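Long-range contact in long form salivary protein D7L (Phlebotomus duboscqi, PDB 6MT7), which binds and sequesters cysteinyl leukotrienes and a thromboxane A2 analogue, modulating blood feeding of female sand flies and inhibiting platelet aggregation induced by low concentrations of collagen: residues Y56-I68 against I83-I97. Residues are numbered along the deposited sequence; the frame is centred on the assembly and turned at random.
Sequences YNEQNKSLRVDRI and INTISGPTDGTCKDI
Ile-83 meets Val-65 branch to branch, CG2 to CG1 at 3.6 Å. One turn on, Ile-86 is shared by three side chains. With CG1 set between its backbone N and carbonyl carbon (chi1 77°) and CD1 extended beyond, its tip reaches Ile-68 CD1 at 4.0 Å from Ile-86 CD1. Leu-63 crosses Ile-86 at about a right angle; Leu-63 CD1 lies 3.5 Å from Ile-86 O and also touches CB. Val-65 CG2 packs near Ile-86 CG1. The OG of Ser-87 touches Val-65 CG2 but donates its hydrogen back to Ile-83 O. Two waters bridge the backbones next. One accepts from Leu-63 N and donates to the carbonyls of Ile-86 and Gly-88. The second joins Leu-63 O to Gly-88 N. Pro-89 CA lies 3.2 Å from Ser-62 OG. Thr-90 then makes the direct polar link. Its N (2.9 Å) and OG1 (3.0 Å) both donate to Lys-61 O, from opposite faces of the carbonyl plane. OG1 also accepts from Gly-92 N in an ST turn, which helps fix its rotation. Ile-97 CD1 closes the contact 3.6 Å from Tyr-56 CE1. The hairpin of strands 56-57 and 62-63, with its G1 beta bulge, and the start of helix 65-74 thus pack against short helix 83-86, the loop after it and the first turn of helix 94-106. The Cys-94–Cys-44 disulfide ties that turn to helix 40-52, whose Trp-50 touches Leu-63 and Ile-68, in the odorant-binding-protein-like domain that holds the detergent fragment.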
ATOM      1  N   TYR A  56       4.797  -6.845   6.488  1.00  7.42           N
ATOM      2  CA  TYR A  56       4.778  -6.946   7.943  1.00  8.19           C
ATOM      3  C   TYR A  56       3.701  -7.938   8.340  1.00  9.77           C
ATOM      4  O   TYR A  56       2.526  -7.759   8.001  1.00 11.69           O
ATOM      5  CB  TYR A  56       4.533  -5.584   8.599  1.00  9.93           C
ATOM      6  CG  TYR A  56       4.516  -5.633  10.114  1.00 12.73           C
ATOM      7  CD1 TYR A  56       5.661  -5.957  10.839  1.00 10.42           C
ATOM      8  CD2 TYR A  56       3.357  -5.340  10.821  1.00 10.84           C
ATOM      9  CE1 TYR A  56       5.648  -6.002  12.234  1.00  8.95           C
ATOM     10  CE2 TYR A  56       3.339  -5.371  12.223  1.00 13.26           C
ATOM     11  CZ  TYR A  56       4.483  -5.700  12.915  1.00 12.07           C
ATOM     12  OH  TYR A  56       4.460  -5.724  14.295  1.00 12.51           O
ATOM     13  N   ASN A  57       4.105  -8.992   9.044  1.00  8.70           N
ATOM     14  CA  ASN A  57       3.190 -10.039   9.469  1.00 10.16           C
ATOM     15  C   ASN A  57       2.614  -9.610  10.812  1.00  9.40           C
ATOM     16  O   ASN A  57       3.316  -9.611  11.824  1.00  9.73           O
ATOM     17  CB  ASN A  57       3.930 -11.372   9.545  1.00 11.27           C
ATOM     18  CG  ASN A  57       3.062 -12.518  10.026  1.00 12.21           C
ATOM     19  OD1 ASN A  57       2.041 -12.320  10.676  1.00 16.65           O
ATOM     20  ND2 ASN A  57       3.489 -13.745   9.714  1.00 10.87           N
ATOM     21  N   GLU A  58       1.334  -9.225  10.817  1.00 14.94           N
ATOM     22  CA  GLU A  58       0.727  -8.721  12.044  1.00 16.00           C
ATOM     23  C   GLU A  58       0.519  -9.818  13.077  1.00 14.29           C
ATOM     24  O   GLU A  58       0.469  -9.522  14.276  1.00 18.11           O
ATOM     25  CB  GLU A  58      -0.603  -8.030  11.731  1.00 20.92           C
ATOM     26  CG  GLU A  58      -0.451  -6.762  10.896  1.00 18.28           C
ATOM     27  CD  GLU A  58      -1.783  -6.098  10.570  1.00 25.59           C
ATOM     28  OE1 GLU A  58      -2.452  -6.541   9.614  1.00 30.35           O
ATOM     29  OE2 GLU A  58      -2.149  -5.124  11.264  1.00 28.27           O
ATOM     30  N   GLN A  59       0.429 -11.076  12.647  1.00 13.15           N
ATOM     31  CA  GLN A  59       0.199 -12.164  13.596  1.00 17.64           C
ATOM     32  C   GLN A  59       1.446 -12.448  14.432  1.00 22.72           C
ATOM     33  O   GLN A  59       1.360 -12.589  15.659  1.00 23.22           O
ATOM     34  CB  GLN A  59      -0.263 -13.414  12.849  1.00 24.03           C
ATOM     35  CG  GLN A  59      -0.866 -14.491  13.745  1.00 40.45           C
ATOM     36  CD  GLN A  59       0.136 -15.572  14.132  1.00 51.14           C
ATOM     37  OE1 GLN A  59       1.069 -15.869  13.382  1.00 54.75           O
ATOM     38  NE2 GLN A  59      -0.054 -16.166  15.311  1.00 49.79           N
ATOM     39  N   ASN A  60       2.617 -12.534  13.799  1.00 14.01           N
ATOM     40  CA  ASN A  60       3.847 -12.797  14.542  1.00 11.63           C
ATOM     41  C   ASN A  60       4.692 -11.543  14.775  1.00 14.69           C
ATOM     42  O   ASN A  60       5.795 -11.645  15.336  1.00 15.69           O
ATOM     43  CB  ASN A  60       4.671 -13.911  13.854  1.00 18.57           C
ATOM     44  CG  ASN A  60       5.336 -13.469  12.563  1.00 20.73           C
ATOM     45  OD1 ASN A  60       5.227 -12.321  12.158  1.00 14.34           O
ATOM     46  ND2 ASN A  60       6.041 -14.401  11.904  1.00 17.43           N
ATOM     47  N   LYS A  61       4.185 -10.367  14.379  1.00 10.98           N
ATOM     48  CA  LYS A  61       4.841  -9.075  14.610  1.00 12.78           C
ATOM     49  C   LYS A  61       6.252  -9.043  14.036  1.00 10.93           C
ATOM     50  O   LYS A  61       7.160  -8.446  14.618  1.00 11.75           O
ATOM     51  CB  LYS A  61       4.865  -8.712  16.096  1.00 17.82           C
ATOM     52  CG  LYS A  61       3.489  -8.501  16.696  1.00 26.85           C
ATOM     53  CD  LYS A  61       3.594  -8.047  18.142  1.00 27.26           C
ATOM     54  CE  LYS A  61       2.217  -7.879  18.765  1.00 35.24           C
ATOM     55  NZ  LYS A  61       2.261  -6.930  19.914  1.00 40.84           N
ATOM     56  N   SER A  62       6.436  -9.683  12.879  1.00  7.95           N
ATOM     57  CA  SER A  62       7.745  -9.804  12.254  1.00  9.78           C
ATOM     58  C   SER A  62       7.657  -9.391  10.794  1.00  7.45           C
ATOM     59  O   SER A  62       6.600  -9.478  10.172  1.00  8.58           O
ATOM     60  CB  SER A  62       8.271 -11.239  12.333  1.00 13.79           C
ATOM     61  OG  SER A  62       8.230 -11.701  13.668  1.00 17.80           O
ATOM     62  N   LEU A  63       8.781  -8.941  10.254  1.00  9.94           N
ATOM     63  CA  LEU A  63       8.841  -8.678   8.825  1.00  6.89           C
ATOM     64  C   LEU A  63       8.819  -9.982   8.039  1.00 10.86           C
ATOM     65  O   LEU A  63       9.339 -11.013   8.479  1.00  8.97           O
ATOM     66  CB  LEU A  63      10.101  -7.893   8.479  1.00  7.34           C
ATOM     67  CG  LEU A  63      10.093  -6.478   9.044  1.00 11.62           C
ATOM     68  CD1 LEU A  63      11.435  -5.873   8.779  1.00 16.53           C
ATOM     69  CD2 LEU A  63       8.978  -5.648   8.408  1.00 10.62           C
ATOM     70  N   ARG A  64       8.191  -9.924   6.863  1.00  9.38           N
ATOM     71  CA  ARG A  64       8.128 -11.046   5.924  1.00  9.25           C
ATOM     72  C   ARG A  64       9.439 -11.082   5.149  1.00  8.97           C
ATOM     73  O   ARG A  64       9.530 -10.686   3.984  1.00  7.58           O
ATOM     74  CB  ARG A  64       6.927 -10.905   5.001  1.00  9.09           C
ATOM     75  CG  ARG A  64       5.589 -10.907   5.734  1.00 11.64           C
ATOM     76  CD  ARG A  64       4.440 -11.150   4.757  1.00 11.88           C
ATOM     77  NE  ARG A  64       3.142 -11.056   5.424  1.00 17.88           N
ATOM     78  CZ  ARG A  64       2.577 -12.047   6.103  1.00 21.90           C
ATOM     79  NH1 ARG A  64       3.200 -13.214   6.208  1.00 19.02           N
ATOM     80  NH2 ARG A  64       1.389 -11.871   6.682  1.00 18.03           N
ATOM     81  N   VAL A  65      10.476 -11.563   5.833  1.00  7.51           N
ATOM     82  CA  VAL A  65      11.815 -11.599   5.257  1.00  7.69           C
ATOM     83  C   VAL A  65      11.833 -12.433   3.979  1.00  7.83           C
ATOM     84  O   VAL A  65      12.526 -12.092   3.013  1.00  7.89           O
ATOM     85  CB  VAL A  65      12.812 -12.112   6.313  1.00  8.94           C
ATOM     86  CG1 VAL A  65      14.166 -12.417   5.700  1.00 10.38           C
ATOM     87  CG2 VAL A  65      12.957 -11.059   7.408  1.00 11.48           C
ATOM     88  N   ASP A  66      11.047 -13.519   3.937  1.00  7.92           N
ATOM     89  CA  ASP A  66      10.982 -14.310   2.712  1.00  8.04           C
ATOM     90  C   ASP A  66      10.518 -13.460   1.535  1.00  7.80           C
ATOM     91  O   ASP A  66      11.073 -13.552   0.433  1.00  7.89           O
ATOM     92  CB  ASP A  66      10.070 -15.528   2.904  1.00 14.67           C
ATOM     93  CG  ASP A  66       8.625 -15.151   3.235  1.00 12.59           C
ATOM     94  OD1 ASP A  66       8.407 -14.259   4.079  1.00 12.07           O
ATOM     95  OD2 ASP A  66       7.704 -15.774   2.660  1.00 15.55           O
ATOM     96  N   ARG A  67       9.520 -12.605   1.755  1.00  7.83           N
ATOM     97  CA  ARG A  67       8.979 -11.814   0.657  1.00  7.31           C
ATOM     98  C   ARG A  67       9.867 -10.624   0.324  1.00  7.26           C
ATOM     99  O   ARG A  67       9.864 -10.153  -0.823  1.00  8.38           O
ATOM    100  CB  ARG A  67       7.560 -11.337   1.001  1.00  8.00           C
ATOM    101  CG  ARG A  67       6.552 -12.488   1.234  1.00  8.02           C
ATOM    102  CD  ARG A  67       6.525 -13.471   0.071  1.00 15.51           C
ATOM    103  NE  ARG A  67       5.443 -14.444   0.223  1.00 12.14           N
ATOM    104  CZ  ARG A  67       5.013 -15.247  -0.744  1.00  9.30           C
ATOM    105  NH1 ARG A  67       5.565 -15.214  -1.945  1.00  8.57           N
ATOM    106  NH2 ARG A  67       4.018 -16.094  -0.500  1.00 12.83           N
ATOM    107  N   ILE A  68      10.605 -10.113   1.310  1.00  7.81           N
ATOM    108  CA  ILE A  68      11.591  -9.067   1.050  1.00  7.31           C
ATOM    109  C   ILE A  68      12.684  -9.604   0.135  1.00  7.59           C
ATOM    110  O   ILE A  68      13.068  -8.963  -0.850  1.00  8.42           O
ATOM    111  CB  ILE A  68      12.171  -8.534   2.375  1.00  7.31           C
ATOM    112  CG1 ILE A  68      11.097  -7.796   3.176  1.00  7.04           C
ATOM    113  CG2 ILE A  68      13.362  -7.607   2.107  1.00 11.22           C
ATOM    114  CD1 ILE A  68      11.492  -7.516   4.632  1.00  7.05           C
ATOM    115  N   ILE A  83      20.565  -8.919   6.895  1.00 14.80           N
ATOM    116  CA  ILE A  83      19.188  -9.406   6.961  1.00 17.00           C
ATOM    117  C   ILE A  83      18.867  -9.917   8.360  1.00 13.66           C
ATOM    118  O   ILE A  83      17.714  -9.859   8.800  1.00 12.48           O
ATOM    119  CB  ILE A  83      18.961 -10.491   5.892  1.00 15.72           C
ATOM    120  CG1 ILE A  83      19.199  -9.924   4.496  1.00 19.64           C
ATOM    121  CG2 ILE A  83      17.547 -11.088   5.986  1.00 11.07           C
ATOM    122  CD1 ILE A  83      18.318  -8.783   4.165  1.00 19.81           C
ATOM    123  N   ASN A  84      19.871 -10.414   9.089  1.00 11.07           N
ATOM    124  CA  ASN A  84      19.614 -10.926  10.429  1.00 14.15           C
ATOM    125  C   ASN A  84      18.999  -9.856  11.323  1.00 14.52           C
ATOM    126  O   ASN A  84      18.078 -10.141  12.093  1.00 13.03           O
ATOM    127  CB  ASN A  84      20.906 -11.472  11.041  1.00 15.71           C
ATOM    128  CG  ASN A  84      21.984 -10.422  11.159  1.00 24.47           C
ATOM    129  OD1 ASN A  84      22.123  -9.554  10.295  1.00 26.84           O
ATOM    130  ND2 ASN A  84      22.763 -10.495  12.232  1.00 30.57           N
ATOM    131  N   THR A  85      19.460  -8.606  11.201  1.00 12.63           N
ATOM    132  CA  THR A  85      18.948  -7.546  12.070  1.00 12.03           C
ATOM    133  C   THR A  85      17.472  -7.271  11.814  1.00 12.24           C
ATOM    134  O   THR A  85      16.722  -6.958  12.744  1.00 13.43           O
ATOM    135  CB  THR A  85      19.761  -6.269  11.871  1.00 15.55           C
ATOM    136  OG1 THR A  85      21.146  -6.555  12.078  1.00 14.90           O
ATOM    137  CG2 THR A  85      19.313  -5.175  12.846  1.00 14.36           C
ATOM    138  N   ILE A  86      17.033  -7.376  10.558  1.00  8.65           N
ATOM    139  CA  ILE A  86      15.628  -7.096  10.270  1.00  7.56           C
ATOM    140  C   ILE A  86      14.717  -8.276  10.567  1.00 11.08           C
ATOM    141  O   ILE A  86      13.490  -8.108  10.560  1.00  8.93           O
ATOM    142  CB  ILE A  86      15.425  -6.659   8.808  1.00  9.60           C
ATOM    143  CG1 ILE A  86      15.479  -7.858   7.857  1.00  8.02           C
ATOM    144  CG2 ILE A  86      16.471  -5.631   8.419  1.00 11.80           C
ATOM    145  CD1 ILE A  86      15.060  -7.468   6.439  1.00 10.14           C
ATOM    146  N   SER A  87      15.279  -9.444  10.866  1.00  7.89           N
ATOM    147  CA  SER A  87      14.496 -10.657  11.054  1.00  8.27           C
ATOM    148  C   SER A  87      14.142 -10.877  12.520  1.00 14.54           C
ATOM    149  O   SER A  87      14.824 -10.402  13.433  1.00 11.46           O
ATOM    150  CB  SER A  87      15.245 -11.890  10.520  1.00  9.81           C
ATOM    151  OG  SER A  87      15.837 -11.639   9.251  1.00 11.86           O
ATOM    152  N   GLY A  88      13.044 -11.588  12.734  1.00 12.80           N
ATOM    153  CA  GLY A  88      12.630 -11.950  14.070  1.00 11.89           C
ATOM    154  C   GLY A  88      11.555 -11.041  14.629  1.00 13.87           C
ATOM    155  O   GLY A  88      11.259  -9.970  14.087  1.00 14.86           O
ATOM    156  N   PRO A  89      10.960 -11.440  15.751  1.00 14.77           N
ATOM    157  CA  PRO A  89       9.799 -10.703  16.265  1.00 13.49           C
ATOM    158  C   PRO A  89      10.169  -9.321  16.787  1.00 10.39           C
ATOM    159  O   PRO A  89      11.223  -9.118  17.393  1.00 16.47           O
ATOM    160  CB  PRO A  89       9.279 -11.606  17.390  1.00 17.18           C
ATOM    161  CG  PRO A  89      10.480 -12.382  17.823  1.00 18.38           C
ATOM    162  CD  PRO A  89      11.284 -12.617  16.576  1.00 20.38           C
ATOM    163  N   THR A  90       9.299  -8.358  16.510  1.00 12.85           N
ATOM    164  CA  THR A  90       9.368  -7.051  17.144  1.00 15.16           C
ATOM    165  C   THR A  90       8.375  -7.009  18.300  1.00 10.71           C
ATOM    166  O   THR A  90       7.561  -7.918  18.485  1.00 13.87           O
ATOM    167  CB  THR A  90       9.061  -5.923  16.152  1.00 10.98           C
ATOM    168  OG1 THR A  90       7.647  -5.844  15.932  1.00 15.58           O
ATOM    169  CG2 THR A  90       9.765  -6.161  14.824  1.00 22.83           C
ATOM    170  N   ASP A  91       8.439  -5.935  19.078  1.00 13.74           N
ATOM    171  CA  ASP A  91       7.445  -5.731  20.118  1.00 14.45           C
ATOM    172  C   ASP A  91       6.219  -4.985  19.610  1.00 13.54           C
ATOM    173  O   ASP A  91       5.389  -4.567  20.414  1.00 18.84           O
ATOM    174  CB  ASP A  91       8.060  -5.009  21.322  1.00 17.48           C
ATOM    175  CG  ASP A  91       8.540  -3.604  21.000  1.00 17.99           C
ATOM    176  OD1 ASP A  91       8.165  -3.065  19.944  1.00 14.42           O
ATOM    177  OD2 ASP A  91       9.293  -3.033  21.825  1.00 16.54           O
ATOM    178  N   GLY A  92       6.106  -4.782  18.297  1.00 15.88           N
ATOM    179  CA  GLY A  92       4.943  -4.168  17.704  1.00 18.04           C
ATOM    180  C   GLY A  92       4.987  -2.655  17.582  1.00 14.38           C
ATOM    181  O   GLY A  92       4.190  -2.090  16.829  1.00 21.32           O
ATOM    182  N   THR A  93       5.875  -1.982  18.313  1.00 10.68           N
ATOM    183  CA  THR A  93       5.941  -0.528  18.257  1.00  8.42           C
ATOM    184  C   THR A  93       6.562  -0.066  16.946  1.00  7.65           C
ATOM    185  O   THR A  93       7.295  -0.801  16.276  1.00  7.60           O
ATOM    186  CB  THR A  93       6.763   0.046  19.422  1.00  9.09           C
ATOM    187  OG1 THR A  93       8.123  -0.408  19.340  1.00  7.05           O
ATOM    188  CG2 THR A  93       6.177  -0.383  20.765  1.00 11.97           C
ATOM    189  N   CYS A  94       6.270   1.185  16.586  1.00  5.57           N
ATOM    190  CA  CYS A  94       6.962   1.787  15.454  1.00  5.53           C
ATOM    191  C   CYS A  94       8.451   1.904  15.734  1.00  8.84           C
ATOM    192  O   CYS A  94       9.277   1.730  14.835  1.00  7.20           O
ATOM    193  CB  CYS A  94       6.407   3.176  15.149  1.00  5.43           C
ATOM    194  SG  CYS A  94       4.610   3.374  15.018  1.00 10.11           S
ATOM    195  N   LYS A  95       8.809   2.253  16.972  1.00  6.23           N
ATOM    196  CA  LYS A  95      10.214   2.428  17.315  1.00  8.75           C
ATOM    197  C   LYS A  95      11.007   1.145  17.089  1.00  7.44           C
ATOM    198  O   LYS A  95      12.109   1.185  16.530  1.00  8.08           O
ATOM    199  CB  LYS A  95      10.335   2.897  18.764  1.00 13.46           C
ATOM    200  CG  LYS A  95      11.740   2.814  19.330  1.00 19.72           C
ATOM    201  CD  LYS A  95      12.554   4.035  18.979  1.00 22.64           C
ATOM    202  CE  LYS A  95      13.616   4.300  20.051  1.00 27.05           C
ATOM    203  NZ  LYS A  95      14.658   3.226  20.073  1.00 29.38           N
ATOM    204  N   ASP A  96      10.460  -0.007  17.499  1.00  6.84           N
ATOM    205  CA  ASP A  96      11.201  -1.258  17.347  1.00  8.55           C
ATOM    206  C   ASP A  96      11.345  -1.634  15.876  1.00  8.45           C
ATOM    207  O   ASP A  96      12.411  -2.086  15.442  1.00  6.30           O
ATOM    208  CB  ASP A  96      10.505  -2.380  18.117  1.00 11.29           C
ATOM    209  CG  ASP A  96      11.438  -3.530  18.460  1.00 17.51           C
ATOM    210  OD1 ASP A  96      12.645  -3.289  18.667  1.00 20.24           O
ATOM    211  OD2 ASP A  96      10.950  -4.675  18.547  1.00 15.42           O
ATOM    212  N   ILE A  97      10.283  -1.453  15.092  1.00  6.03           N
ATOM    213  CA  ILE A  97      10.367  -1.804  13.678  1.00  6.09           C
ATOM    214  C   ILE A  97      11.344  -0.882  12.960  1.00  6.10           C
ATOM    215  O   ILE A  97      12.133  -1.327  12.115  1.00  6.32           O
ATOM    216  CB  ILE A  97       8.968  -1.770  13.049  1.00 12.28           C
ATOM    217  CG1 ILE A  97       8.147  -2.935  13.602  1.00 12.05           C
ATOM    218  CG2 ILE A  97       9.063  -1.843  11.534  1.00 17.37           C
ATOM    219  CD1 ILE A  97       6.666  -2.798  13.381  1.00 25.65           C
TER
HETATM  220  O   HOH W   1      11.179  -8.717  11.863  1.00 10.88           O
HETATM  221  O   HOH W   2      11.338 -12.157  10.547  1.00 11.19           O